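Local structure of ribokinase (Thermotoga maritima, 1VM7) at residues L15-V20 against F264-S269; Q57-A62 against L91-Y96; I64-C69 against P299-V304; E131-N136 against L156-R161; D142-Q147 against G164-D169. The protein probably catalyses the magnesium-dependent phosphorylation of ribose at O-5 by ATP, giving D-ribose 5-phosphate and ADP. One frame throughout, in Å; residues are numbered along the deposited sequence.

Contact 1. Residues L15-V20 against F264-S269; sequences LVISVV and FAVALS
Leu15 N donates to Ser269 O across 2.9 Å, and with an N-H...O angle of 168° the bond is nearly straight. Ser269 O lies at the C-terminal end of a helix, where carbonyls run out of amide partners within the helix, so the amide of the residue lying two before the strand takes over. Beside this bond the Leu15 side chain runs alongside the same turn, CB 3.8 Å from Ser269 CA and CD1 4.0 Å from Leu268 O. In return, Ser269 CB comes to 3.3 Å from Leu15 O.

Ile17 makes the apolar half. Its CG1 stands opposite its own carbonyl carbon (chi1 -60°) and the chain continues extended, which carries CD1 onto the helix backbone, 3.5 Å from Ala265 O. That methyl also meets Ala265 CB at 3.9 Å and Ser269 CB at 4.0 Å, filling the step between successive turns.

The arrangement is that of an alpha/beta layer, with helix 256-269 running roughly antiparallel to strand 17-20 at 152°. Strands 69-75 and 143-146 border that strand in the sheet, and helix 274-288 packs against Phe264, Ala267 and Leu268.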
# COMPACT_ATOMS: atom_id res chain seq x y z
N LEU A 15 17.88 -35.01 -1.66
CA LEU A 15 17.08 -34.70 -2.84
C LEU A 15 16.99 -33.18 -3.00
O LEU A 15 16.93 -32.46 -2.00
CB LEU A 15 15.69 -35.32 -2.74
CG LEU A 15 15.69 -36.84 -2.59
CD1 LEU A 15 14.26 -37.41 -2.56
CD2 LEU A 15 16.50 -37.49 -3.70
N VAL A 16 17.03 -32.70 -4.24
CA VAL A 16 17.07 -31.26 -4.50
C VAL A 16 15.65 -30.74 -4.62
O VAL A 16 14.84 -31.32 -5.35
CB VAL A 16 17.89 -30.91 -5.76
CG1 VAL A 16 17.73 -29.44 -6.11
CG2 VAL A 16 19.34 -31.25 -5.56
N ILE A 17 15.38 -29.65 -3.90
CA ILE A 17 14.04 -29.04 -3.85
C ILE A 17 13.95 -27.73 -4.67
O ILE A 17 14.80 -26.84 -4.56
CB ILE A 17 13.62 -28.69 -2.38
CG1 ILE A 17 13.57 -29.94 -1.50
CG2 ILE A 17 12.27 -27.92 -2.38
CD1 ILE A 17 13.34 -29.65 -0.02
N SER A 18 12.91 -27.64 -5.48
CA SER A 18 12.53 -26.42 -6.14
C SER A 18 11.15 -26.01 -5.69
O SER A 18 10.28 -26.85 -5.50
CB SER A 18 12.50 -26.61 -7.64
OG SER A 18 13.80 -26.80 -8.15
N VAL A 19 10.96 -24.71 -5.49
CA VAL A 19 9.65 -24.13 -5.26
C VAL A 19 9.34 -23.32 -6.50
O VAL A 19 10.20 -22.59 -6.99
CB VAL A 19 9.55 -23.18 -4.00
CG1 VAL A 19 8.12 -22.72 -3.82
CG2 VAL A 19 9.99 -23.84 -2.75
N VAL A 20 8.13 -23.47 -7.03
CA VAL A 20 7.69 -22.65 -8.14
C VAL A 20 6.42 -21.94 -7.66
O VAL A 20 5.40 -22.56 -7.42
CB VAL A 20 7.43 -23.47 -9.41
CG1 VAL A 20 6.95 -22.54 -10.52
CG2 VAL A 20 8.70 -24.23 -9.84
N PHE A 264 8.27 -30.28 5.77
CA PHE A 264 7.91 -31.60 5.24
C PHE A 264 8.83 -32.00 4.09
O PHE A 264 9.34 -33.11 4.06
CB PHE A 264 6.46 -31.58 4.78
CG PHE A 264 5.99 -32.88 4.24
CD1 PHE A 264 5.72 -33.93 5.10
CD2 PHE A 264 5.85 -33.07 2.89
CE1 PHE A 264 5.31 -35.14 4.61
CE2 PHE A 264 5.40 -34.29 2.40
CZ PHE A 264 5.16 -35.32 3.26
N ALA A 265 9.02 -31.08 3.15
CA ALA A 265 9.82 -31.33 1.95
C ALA A 265 11.31 -31.54 2.27
O ALA A 265 11.94 -32.39 1.68
CB ALA A 265 9.61 -30.19 0.99
N VAL A 266 11.84 -30.74 3.20
CA VAL A 266 13.21 -30.90 3.73
C VAL A 266 13.44 -32.29 4.27
O VAL A 266 14.47 -32.90 3.99
CB VAL A 266 13.53 -29.86 4.86
CG1 VAL A 266 14.79 -30.22 5.66
CG2 VAL A 266 13.69 -28.46 4.28
N ALA A 267 12.48 -32.79 5.04
CA ALA A 267 12.53 -34.13 5.59
C ALA A 267 12.59 -35.21 4.49
O ALA A 267 13.49 -36.05 4.48
CB ALA A 267 11.36 -34.34 6.48
N LEU A 268 11.67 -35.16 3.54
CA LEU A 268 11.73 -36.06 2.40
C LEU A 268 13.10 -35.99 1.72
O LEU A 268 13.67 -37.02 1.38
CB LEU A 268 10.64 -35.73 1.39
CG LEU A 268 9.16 -35.83 1.83
CD1 LEU A 268 8.22 -35.56 0.65
CD2 LEU A 268 8.86 -37.20 2.43
N SER A 269 13.61 -34.77 1.52
CA SER A 269 14.89 -34.57 0.85
C SER A 269 15.99 -35.30 1.58
O SER A 269 16.89 -35.81 0.94
CB SER A 269 15.22 -33.07 0.74
OG SER A 269 15.60 -32.51 1.99

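Contact 2. Residues Q57-A62 against L91-Y96; sequences QAVTVA and LGITGY
Val59 and Leu91 bring their branched ends together obliquely, while Val59 and Ile93 meet at about a right angle, in a helix-on-sheet packing of the alpha/beta ribokinase fold. Helix 53-65 lies against strand 93-98, an outermost strand of the large sheet within the chain, and the two short segments run at 150° to each other.

Val59 offers both methyls. CG1, anti to the backbone N (chi1 171°), touches Leu91 CD1 at 3.6 Å, and CG2 comes to 4.0 Å from Ile93 CD1. Ile93 lies with its tip across the helix: CD1 also approaches Val59 CA, and its CG1 is 3.7 Å from Ala62 CB. The small Ala62 lets both partners come close, its methyl meeting both Ile93 CG1 and Leu91 CB, the latter at 3.9 Å. Ala58, one turn earlier, meets Ile93 CG2 more loosely.

Leu91 reaches the helix just where the preceding helix 79-90 ends in a Schellman motif, with Gly92 at positive phi. Phe71 of the neighbouring strand touches Ala58 and Ile93, extending the apolar layer. No direct hydrogen bond joins the segments; instead a water donates to Ala62 O at 2.6 Å and, weakly, to Leu91 O at 3.3 Å.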
# COMPACT_ATOMS: atom_id res chain seq x y z
N GLN A 57 7.52 -20.78 1.75
CA GLN A 57 7.97 -22.16 1.67
C GLN A 57 9.43 -22.29 1.27
O GLN A 57 10.16 -23.10 1.82
CB GLN A 57 7.04 -22.95 0.76
CG GLN A 57 5.67 -23.08 1.38
CD GLN A 57 4.65 -23.71 0.50
OE1 GLN A 57 4.98 -24.34 -0.50
NE2 GLN A 57 3.39 -23.55 0.85
N ALA A 58 9.86 -21.51 0.30
CA ALA A 58 11.28 -21.50 -0.09
C ALA A 58 12.17 -21.08 1.08
O ALA A 58 13.22 -21.69 1.34
CB ALA A 58 11.49 -20.58 -1.22
N VAL A 59 11.78 -20.03 1.77
CA VAL A 59 12.54 -19.53 2.93
C VAL A 59 12.57 -20.60 4.04
O VAL A 59 13.57 -20.74 4.76
CB VAL A 59 11.95 -18.21 3.47
CG1 VAL A 59 12.59 -17.80 4.82
CG2 VAL A 59 12.13 -17.11 2.48
N THR A 60 11.47 -21.34 4.17
CA THR A 60 11.43 -22.45 5.09
C THR A 60 12.44 -23.53 4.66
O THR A 60 13.23 -23.98 5.48
CB THR A 60 9.97 -23.02 5.26
OG1 THR A 60 9.10 -21.98 5.74
CG2 THR A 60 9.96 -24.13 6.22
N VAL A 61 12.41 -23.90 3.39
CA VAL A 61 13.30 -24.91 2.88
C VAL A 61 14.76 -24.52 3.14
O VAL A 61 15.50 -25.32 3.71
CB VAL A 61 13.01 -25.16 1.39
CG1 VAL A 61 14.15 -25.95 0.75
CG2 VAL A 61 11.63 -25.90 1.23
N ALA A 62 15.11 -23.28 2.78
CA ALA A 62 16.46 -22.76 2.91
C ALA A 62 16.89 -22.76 4.37
O ALA A 62 17.96 -23.28 4.70
CB ALA A 62 16.56 -21.34 2.31
N LEU A 91 19.88 -16.25 2.05
CA LEU A 91 19.48 -17.62 2.39
C LEU A 91 19.85 -18.68 1.34
O LEU A 91 19.45 -19.85 1.48
CB LEU A 91 17.96 -17.70 2.60
CG LEU A 91 17.45 -17.01 3.86
CD1 LEU A 91 15.95 -16.82 3.82
CD2 LEU A 91 17.87 -17.80 5.08
N GLY A 92 20.58 -18.29 0.29
CA GLY A 92 20.97 -19.22 -0.75
C GLY A 92 19.82 -19.62 -1.63
O GLY A 92 19.78 -20.74 -2.14
N ILE A 93 18.85 -18.70 -1.79
CA ILE A 93 17.66 -18.91 -2.61
C ILE A 93 17.89 -18.24 -3.99
O ILE A 93 18.15 -17.02 -4.06
CB ILE A 93 16.39 -18.39 -1.93
CG1 ILE A 93 16.12 -19.14 -0.63
CG2 ILE A 93 15.14 -18.52 -2.84
CD1 ILE A 93 15.21 -18.37 0.35
N THR A 94 17.86 -19.09 -5.03
CA THR A 94 18.14 -18.72 -6.41
C THR A 94 16.97 -19.08 -7.31
O THR A 94 16.17 -19.95 -6.96
CB THR A 94 19.38 -19.44 -6.93
OG1 THR A 94 19.22 -20.88 -6.85
CG2 THR A 94 20.60 -19.02 -6.10
N GLY A 95 16.87 -18.42 -8.47
CA GLY A 95 15.88 -18.79 -9.50
C GLY A 95 14.81 -17.74 -9.77
O GLY A 95 13.98 -17.92 -10.65
N TYR A 96 14.84 -16.64 -9.02
CA TYR A 96 13.89 -15.57 -9.24
C TYR A 96 14.10 -14.95 -10.62
O TYR A 96 15.21 -14.90 -11.11
CB TYR A 96 14.01 -14.48 -8.19
CG TYR A 96 15.41 -13.91 -8.05
CD1 TYR A 96 15.87 -12.89 -8.88
CD2 TYR A 96 16.25 -14.39 -7.05
CE1 TYR A 96 17.17 -12.37 -8.71
CE2 TYR A 96 17.51 -13.91 -6.89
CZ TYR A 96 17.97 -12.92 -7.70
OH TYR A 96 19.24 -12.51 -7.44
O HOH W 1 20.10 -22.44 3.49

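Contact 3. Residues I64-C69 against P299-V304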
# COMPACT_ATOMS: atom_id res chain seq x y z
N ILE A 64 15.48 -24.31 7.10
CA ILE A 64 15.42 -25.58 7.82
C ILE A 64 16.28 -26.65 7.15
O ILE A 64 16.86 -27.49 7.84
CB ILE A 64 13.96 -26.00 8.01
CG1 ILE A 64 13.26 -24.88 8.80
CG2 ILE A 64 13.87 -27.36 8.70
CD1 ILE A 64 11.86 -25.16 9.17
N GLY A 65 16.35 -26.61 5.82
CA GLY A 65 17.18 -27.53 5.05
C GLY A 65 18.65 -27.20 5.08
O GLY A 65 19.50 -28.07 4.92
N GLU A 66 18.95 -25.91 5.23
CA GLU A 66 20.32 -25.41 5.31
C GLU A 66 21.16 -25.64 4.05
O GLU A 66 22.38 -25.59 4.07
CB GLU A 66 21.02 -25.98 6.56
CG GLU A 66 20.48 -25.38 7.84
CD GLU A 66 21.20 -25.86 9.08
OE1 GLU A 66 21.59 -27.05 9.17
OE2 GLU A 66 21.37 -25.01 9.99
N LYS A 67 20.48 -25.87 2.93
CA LYS A 67 21.13 -26.02 1.64
C LYS A 67 20.54 -25.06 0.62
O LYS A 67 20.60 -25.32 -0.57
CB LYS A 67 20.95 -27.45 1.17
CG LYS A 67 21.71 -28.44 2.05
CD LYS A 67 21.70 -29.80 1.46
CE LYS A 67 22.26 -30.83 2.44
NZ LYS A 67 23.07 -30.28 3.55
N GLY A 68 20.00 -23.94 1.09
CA GLY A 68 19.40 -22.96 0.22
C GLY A 68 18.09 -23.49 -0.33
O GLY A 68 17.50 -24.41 0.24
N CYS A 69 17.64 -22.90 -1.43
CA CYS A 69 16.44 -23.36 -2.11
C CYS A 69 16.33 -22.79 -3.52
O CYS A 69 16.58 -21.61 -3.74
CB CYS A 69 15.20 -23.01 -1.31
SG CYS A 69 13.60 -23.77 -1.91
N PRO A 299 11.31 -21.28 12.08
CA PRO A 299 12.45 -21.58 12.90
C PRO A 299 13.72 -21.99 12.11
O PRO A 299 13.69 -22.37 10.94
CB PRO A 299 11.96 -22.76 13.76
CG PRO A 299 11.02 -23.42 12.90
CD PRO A 299 10.30 -22.34 12.18
N ALA A 300 14.85 -21.87 12.77
CA ALA A 300 16.08 -22.40 12.23
C ALA A 300 16.12 -23.91 12.55
O ALA A 300 15.49 -24.38 13.51
CB ALA A 300 17.27 -21.68 12.83
N ARG A 301 16.85 -24.65 11.73
CA ARG A 301 16.97 -26.09 11.87
C ARG A 301 17.29 -26.53 13.30
O ARG A 301 16.67 -27.44 13.83
CB ARG A 301 18.05 -26.61 10.91
CG ARG A 301 18.23 -28.12 10.95
CD ARG A 301 16.89 -28.84 10.90
NE ARG A 301 17.11 -30.26 10.69
CZ ARG A 301 17.27 -30.85 9.51
NH1 ARG A 301 17.23 -30.14 8.40
NH2 ARG A 301 17.46 -32.15 9.45
N GLU A 302 18.25 -25.87 13.94
CA GLU A 302 18.59 -26.18 15.32
C GLU A 302 17.39 -26.05 16.26
O GLU A 302 17.22 -26.85 17.18
CB GLU A 302 19.79 -25.34 15.81
CG GLU A 302 19.65 -23.81 15.61
CD GLU A 302 20.34 -23.22 14.34
OE1 GLU A 302 20.01 -23.65 13.19
OE2 GLU A 302 21.18 -22.29 14.52
N GLU A 303 16.52 -25.07 16.02
CA GLU A 303 15.33 -24.93 16.83
C GLU A 303 14.42 -26.14 16.68
O GLU A 303 13.97 -26.67 17.69
CB GLU A 303 14.66 -23.59 16.56
CG GLU A 303 15.59 -22.45 17.03
CD GLU A 303 15.06 -21.08 16.73
OE1 GLU A 303 14.86 -20.77 15.53
OE2 GLU A 303 14.88 -20.30 17.70
N VAL A 304 14.21 -26.58 15.43
CA VAL A 304 13.35 -27.73 15.13
C VAL A 304 13.92 -28.99 15.80
O VAL A 304 13.18 -29.77 16.39
CB VAL A 304 13.21 -27.96 13.60
CG1 VAL A 304 12.21 -29.09 13.32
CG2 VAL A 304 12.75 -26.65 12.88
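Ile64 and Arg301 supply the polar bond of this contact: Arg301 NH1 donates to Ile64 O at 2.7 Å, with an N-H...O angle of 158°. The oxygen lies in the guanidinium plane, at the group's edge, while the donor is tilted 28° from the carbonyl plane. A bend at chi2 (46°) folds the arginine back over this carbonyl, bringing CD as well within 3.3 Å of Ile64 O.

The apolar contacts belong mostly to Ile64. Its CD1 meets Val304 CG2 at 4.1 Å, the two side chains crossing at about a right angle, and also the ring carbon CG of Pro299. Separately, Ile64 CG1 closely approaches a backbone oxygen, Pro299 O, at 3.3 Å. Phe280 of helix 274-288 adjoins Ile64, Arg301 and Val304.

Charged groups gather at the outer side. The Glu66 carboxylate lies over the arginine's aliphatic root, CD 3.7 Å from Arg301 CB, and Glu66 OE2 stands 3.7 Å from Glu302 OE1, a pairing of like charges. Salt bridges join Arg301 to Glu270 and Glu305. With an alanine here, Ile64 O would probably lose this donor, and Glu270 and Glu305 the charge of this arginine.

One arginine thus ties the end of helix 53-65 to the start of helix 301-309, and its positive charge probably eases the crowding of acidic groups around it.

Contact 4. Residues E131-N136 against L156-R161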
# COMPACT_ATOMS: atom_id res chain seq x y z
N GLU A 131 6.14 -20.34 -20.33
CA GLU A 131 7.25 -19.95 -21.19
C GLU A 131 8.49 -19.44 -20.45
O GLU A 131 9.58 -19.39 -21.03
CB GLU A 131 6.75 -18.88 -22.15
CG GLU A 131 5.71 -19.42 -23.14
CD GLU A 131 4.30 -19.45 -22.58
OE1 GLU A 131 4.06 -18.81 -21.52
OE2 GLU A 131 3.43 -20.10 -23.20
N LEU A 132 8.34 -19.07 -19.19
CA LEU A 132 9.46 -18.59 -18.38
C LEU A 132 10.17 -19.70 -17.59
O LEU A 132 11.23 -19.47 -17.04
CB LEU A 132 8.95 -17.54 -17.38
CG LEU A 132 8.42 -16.23 -17.95
CD1 LEU A 132 8.27 -15.23 -16.81
CD2 LEU A 132 9.38 -15.68 -18.99
N ILE A 133 9.57 -20.89 -17.53
CA ILE A 133 10.13 -21.99 -16.76
C ILE A 133 11.32 -22.57 -17.49
O ILE A 133 11.21 -23.04 -18.62
CB ILE A 133 9.10 -23.15 -16.53
CG1 ILE A 133 7.82 -22.67 -15.81
CG2 ILE A 133 9.74 -24.28 -15.73
CD1 ILE A 133 8.07 -21.98 -14.48
N ASP A 134 12.47 -22.54 -16.82
CA ASP A 134 13.67 -23.19 -17.29
C ASP A 134 13.56 -24.67 -16.98
O ASP A 134 14.00 -25.12 -15.91
CB ASP A 134 14.84 -22.58 -16.55
CG ASP A 134 16.14 -23.02 -17.09
OD1 ASP A 134 16.20 -24.10 -17.73
OD2 ASP A 134 17.11 -22.27 -16.85
N TRP A 135 12.95 -25.42 -17.89
CA TRP A 135 12.65 -26.84 -17.67
C TRP A 135 13.90 -27.69 -17.53
O TRP A 135 13.92 -28.68 -16.80
CB TRP A 135 11.83 -27.43 -18.83
CG TRP A 135 10.47 -26.90 -18.92
CD1 TRP A 135 9.97 -26.08 -19.89
CD2 TRP A 135 9.41 -27.11 -17.98
NE1 TRP A 135 8.66 -25.77 -19.62
CE2 TRP A 135 8.29 -26.38 -18.44
CE3 TRP A 135 9.30 -27.83 -16.78
CZ2 TRP A 135 7.07 -26.36 -17.76
CZ3 TRP A 135 8.09 -27.81 -16.10
CH2 TRP A 135 6.99 -27.08 -16.59
N ASN A 136 14.94 -27.35 -18.29
CA ASN A 136 16.19 -28.09 -18.19
C ASN A 136 16.74 -27.96 -16.76
O ASN A 136 17.08 -28.95 -16.12
N LEU A 156 0.09 -26.02 -13.16
CA LEU A 156 -0.33 -27.26 -13.76
C LEU A 156 0.77 -27.88 -14.65
O LEU A 156 1.06 -29.07 -14.59
CB LEU A 156 -1.60 -27.03 -14.57
CG LEU A 156 -2.11 -28.20 -15.40
CD1 LEU A 156 -2.28 -29.47 -14.54
CD2 LEU A 156 -3.42 -27.79 -16.05
N GLU A 157 1.37 -27.05 -15.49
CA GLU A 157 2.37 -27.53 -16.42
C GLU A 157 3.57 -28.09 -15.67
O GLU A 157 4.10 -29.11 -16.07
CB GLU A 157 2.79 -26.42 -17.39
CG GLU A 157 3.62 -26.90 -18.58
CD GLU A 157 2.85 -27.79 -19.53
OE1 GLU A 157 1.71 -28.23 -19.21
OE2 GLU A 157 3.39 -28.07 -20.62
N CYS A 158 3.98 -27.43 -14.58
CA CYS A 158 5.05 -27.94 -13.71
C CYS A 158 4.74 -29.30 -13.11
O CYS A 158 5.57 -30.19 -13.13
CB CYS A 158 5.32 -26.96 -12.57
SG CYS A 158 6.26 -25.57 -13.11
N ALA A 159 3.54 -29.44 -12.54
CA ALA A 159 3.11 -30.70 -11.95
C ALA A 159 3.04 -31.81 -13.01
O ALA A 159 3.40 -32.97 -12.74
CB ALA A 159 1.76 -30.53 -11.25
N LYS A 160 2.59 -31.44 -14.21
CA LYS A 160 2.57 -32.36 -15.35
C LYS A 160 3.97 -32.83 -15.75
O LYS A 160 4.20 -34.02 -15.95
CB LYS A 160 1.92 -31.72 -16.58
CG LYS A 160 0.43 -31.52 -16.49
CD LYS A 160 -0.16 -31.10 -17.85
CE LYS A 160 -0.43 -32.29 -18.70
NZ LYS A 160 -0.80 -31.90 -20.09
N ARG A 161 4.89 -31.88 -15.90
CA ARG A 161 6.18 -32.22 -16.47
C ARG A 161 7.22 -32.72 -15.46
O ARG A 161 8.19 -33.38 -15.85
CB ARG A 161 6.77 -31.02 -17.21
CG ARG A 161 5.97 -30.58 -18.39
CD ARG A 161 6.91 -29.96 -19.39
NE ARG A 161 6.26 -28.96 -20.21
CZ ARG A 161 6.85 -28.30 -21.19
NH1 ARG A 161 8.14 -28.54 -21.48
NH2 ARG A 161 6.16 -27.40 -21.88
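Trp135 and Arg161 lie flat on one another, the indole and guanidinium planes 9° apart and their centres 3.8 Å from each other. Along Arg161, CB touches the far rim at Trp135 CZ3, 3.6 Å away, and CG passes near CH2. The chain, extended from CG to NE, then sets CD squarely over the six-membered ring, a CH-pi contact at 3.8 Å from its centroid and 4° off the normal. NE lies over the CE2-CZ2 bond, and CZ reaches the five-membered ring in a cation-pi contact. NH1 ends above Trp135 NE1 at 3.4 Å; as both are donors, this is stacking.

Ile133 CG2 occupies the opposite face of the indole. At the rim, Trp135 CH2 meets Cys158 SG at 3.9 Å, and CZ2 meets Glu157 CG at 3.6 Å. Cys158 also touches Leu144 and Leu146 of strand 143-146, so the stack sits on the outer side of a helix covering the large sheet. Replacing Trp135 with a leucine would probably leave the guanidinium without its flat platform and open a gap between Ile133 and Arg161.

Glu157 OE2 accepts from Arg161 NE, at 3.0 Å, and NH2. This side-on salt bridge likely steadies the guanidinium, while the stack joins helix 152-161 to the start of helix 135-138.

Contact 5. Residues D142-Q147 against G164-D169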
# COMPACT_ATOMS: atom_id res chain seq x y z
N ASP A 142 14.45 -32.81 -7.53
CA ASP A 142 13.80 -34.08 -7.22
C ASP A 142 12.49 -33.90 -6.48
O ASP A 142 11.64 -34.78 -6.53
CB ASP A 142 14.71 -34.98 -6.37
CG ASP A 142 16.06 -35.16 -6.99
OD1 ASP A 142 16.19 -35.92 -7.97
OD2 ASP A 142 17.01 -34.51 -6.51
N ILE A 143 12.32 -32.77 -5.81
CA ILE A 143 11.09 -32.44 -5.10
C ILE A 143 10.61 -31.05 -5.55
O ILE A 143 11.39 -30.12 -5.69
CB ILE A 143 11.28 -32.42 -3.57
CG1 ILE A 143 11.74 -33.79 -3.05
CG2 ILE A 143 9.99 -31.97 -2.87
CD1 ILE A 143 12.17 -33.79 -1.57
N LEU A 144 9.31 -30.94 -5.79
CA LEU A 144 8.70 -29.73 -6.31
C LEU A 144 7.57 -29.25 -5.44
O LEU A 144 6.59 -29.99 -5.20
CB LEU A 144 8.15 -29.96 -7.72
CG LEU A 144 7.35 -28.81 -8.38
CD1 LEU A 144 8.21 -27.60 -8.49
CD2 LEU A 144 6.85 -29.23 -9.76
N LEU A 145 7.70 -28.01 -4.96
CA LEU A 145 6.63 -27.37 -4.20
C LEU A 145 5.87 -26.34 -5.02
O LEU A 145 6.45 -25.45 -5.63
CB LEU A 145 7.12 -26.72 -2.92
CG LEU A 145 7.26 -27.68 -1.75
CD1 LEU A 145 8.32 -28.67 -2.10
CD2 LEU A 145 7.67 -26.90 -0.54
N LEU A 146 4.56 -26.49 -5.00
CA LEU A 146 3.65 -25.65 -5.75
C LEU A 146 2.57 -25.15 -4.80
O LEU A 146 2.28 -25.79 -3.80
CB LEU A 146 3.01 -26.46 -6.88
CG LEU A 146 3.94 -27.02 -7.95
CD1 LEU A 146 3.24 -28.02 -8.90
CD2 LEU A 146 4.52 -25.87 -8.75
N GLN A 147 2.02 -23.98 -5.12
CA GLN A 147 0.82 -23.47 -4.47
C GLN A 147 -0.12 -22.95 -5.55
O GLN A 147 -0.02 -23.34 -6.73
CB GLN A 147 1.13 -22.39 -3.43
CG GLN A 147 2.45 -22.57 -2.70
CD GLN A 147 3.69 -22.31 -3.54
OE1 GLN A 147 3.71 -21.41 -4.39
NE2 GLN A 147 4.76 -23.07 -3.26
N GLY A 164 9.71 -36.10 -10.53
CA GLY A 164 10.09 -36.00 -9.15
C GLY A 164 8.84 -35.95 -8.29
O GLY A 164 7.73 -36.18 -8.76
N ILE A 165 9.04 -35.67 -7.01
CA ILE A 165 7.93 -35.60 -6.07
C ILE A 165 7.28 -34.23 -6.20
O ILE A 165 7.94 -33.20 -6.11
CB ILE A 165 8.41 -35.90 -4.63
CG1 ILE A 165 8.89 -37.35 -4.55
CG2 ILE A 165 7.30 -35.65 -3.62
CD1 ILE A 165 9.85 -37.60 -3.43
N VAL A 166 5.98 -34.25 -6.49
CA VAL A 166 5.19 -33.05 -6.70
C VAL A 166 4.26 -32.88 -5.49
O VAL A 166 3.41 -33.76 -5.21
CB VAL A 166 4.37 -33.13 -8.01
CG1 VAL A 166 3.55 -31.83 -8.24
CG2 VAL A 166 5.27 -33.39 -9.19
N ILE A 167 4.47 -31.76 -4.79
CA ILE A 167 3.70 -31.33 -3.63
C ILE A 167 2.93 -30.08 -4.03
O ILE A 167 3.53 -29.08 -4.41
CB ILE A 167 4.63 -30.98 -2.46
CG1 ILE A 167 5.47 -32.20 -2.05
CG2 ILE A 167 3.80 -30.45 -1.30
CD1 ILE A 167 6.72 -31.93 -1.21
N PHE A 168 1.59 -30.15 -3.95
CA PHE A 168 0.71 -29.03 -4.33
C PHE A 168 -0.14 -28.58 -3.13
O PHE A 168 -0.91 -29.33 -2.57
CB PHE A 168 -0.17 -29.43 -5.51
CG PHE A 168 -1.21 -28.42 -5.87
CD1 PHE A 168 -0.87 -27.12 -6.16
CD2 PHE A 168 -2.56 -28.77 -5.92
CE1 PHE A 168 -1.83 -26.20 -6.48
CE2 PHE A 168 -3.52 -27.86 -6.25
CZ PHE A 168 -3.17 -26.56 -6.53
N ASP A 169 0.09 -27.33 -2.73
CA ASP A 169 -0.65 -26.69 -1.66
C ASP A 169 -1.79 -25.91 -2.34
O ASP A 169 -1.57 -24.90 -3.03
CB ASP A 169 0.29 -25.78 -0.91
CG ASP A 169 -0.24 -25.31 0.42
OD1 ASP A 169 -1.17 -25.98 0.96
OD2 ASP A 169 0.32 -24.29 0.94
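Phe168 turns the edge of its ring to Gln147 and Leu146: CE1 comes to 3.4 Å from Gln147 O, which lies in the ring plane, and CD1 to 4.0 Å from Leu146 CB. With CG anti to the backbone N (chi1 173°), the ring swings back toward the neighbouring strand. Thr155 of helix 152-161 and the loop residues Ile176 and Leu184 also touch the ring.

The peptide groups join the strands through five hydrogen bonds, alternating in direction as parallel pairing requires. The shortest runs from Leu144 N to Ile165 O at 2.7 Å. At the far end the bond from Asp169 N to Leu146 O is straighter at its hydrogen (172°). The CA-H groups of Ile143 and Leu145 also face the carbonyls of Ile165 and Ile167.

Strands 143-146 and 165-168, 15° apart in direction, are the two strands of a beta-alpha-beta unit whose crossover is helix 152-161, at the middle of the large sheet of the ribokinase fold. That helix packs on the face bearing Leu144, Leu146, Val166 and Phe168, where Leu146 CD1 meets Val166 CG1 at 3.9 Å. On the reverse face, under helix 256-269, Ile167 CD1 sits 3.7 Å from both Ile143 CG2 and Leu145 CD1; Leu145 and Ile167 point the same way, side by side.

Past the strand ends, Gln147 CA approaches Asp169 O at 3.1 Å. Gln147 NE2 bonds to Gln57 OE1, and Asp169 OD1 pairs with Thr188 and with Lys226, a predicted ATP-binding residue.

Contacts 1, 2 and 5 are buried and share the large sheet, whereas contacts 3 and 4 are partly buried and lie farther from the centre of the chain. Contact 5 joins strand to strand through backbone bonds; contacts 1 and 2 lay helices on that sheet mainly by aliphatic packing, with a single direct bond in the first and a water in the second. Arginines dominate the outer pair: in contact 3 one binds a carbonyl by its edge, in contact 4 one stacks by its face. Helix 53-65 serves contacts 2 and 3, and strands 17-20 and 143-146 are neighbours linking contacts 1 and 5. Ala159 of contact 4 packs on Leu146 and Val166 of contact 5, while contacts 3 and 4 stay about 27 Å apart, centre to centre.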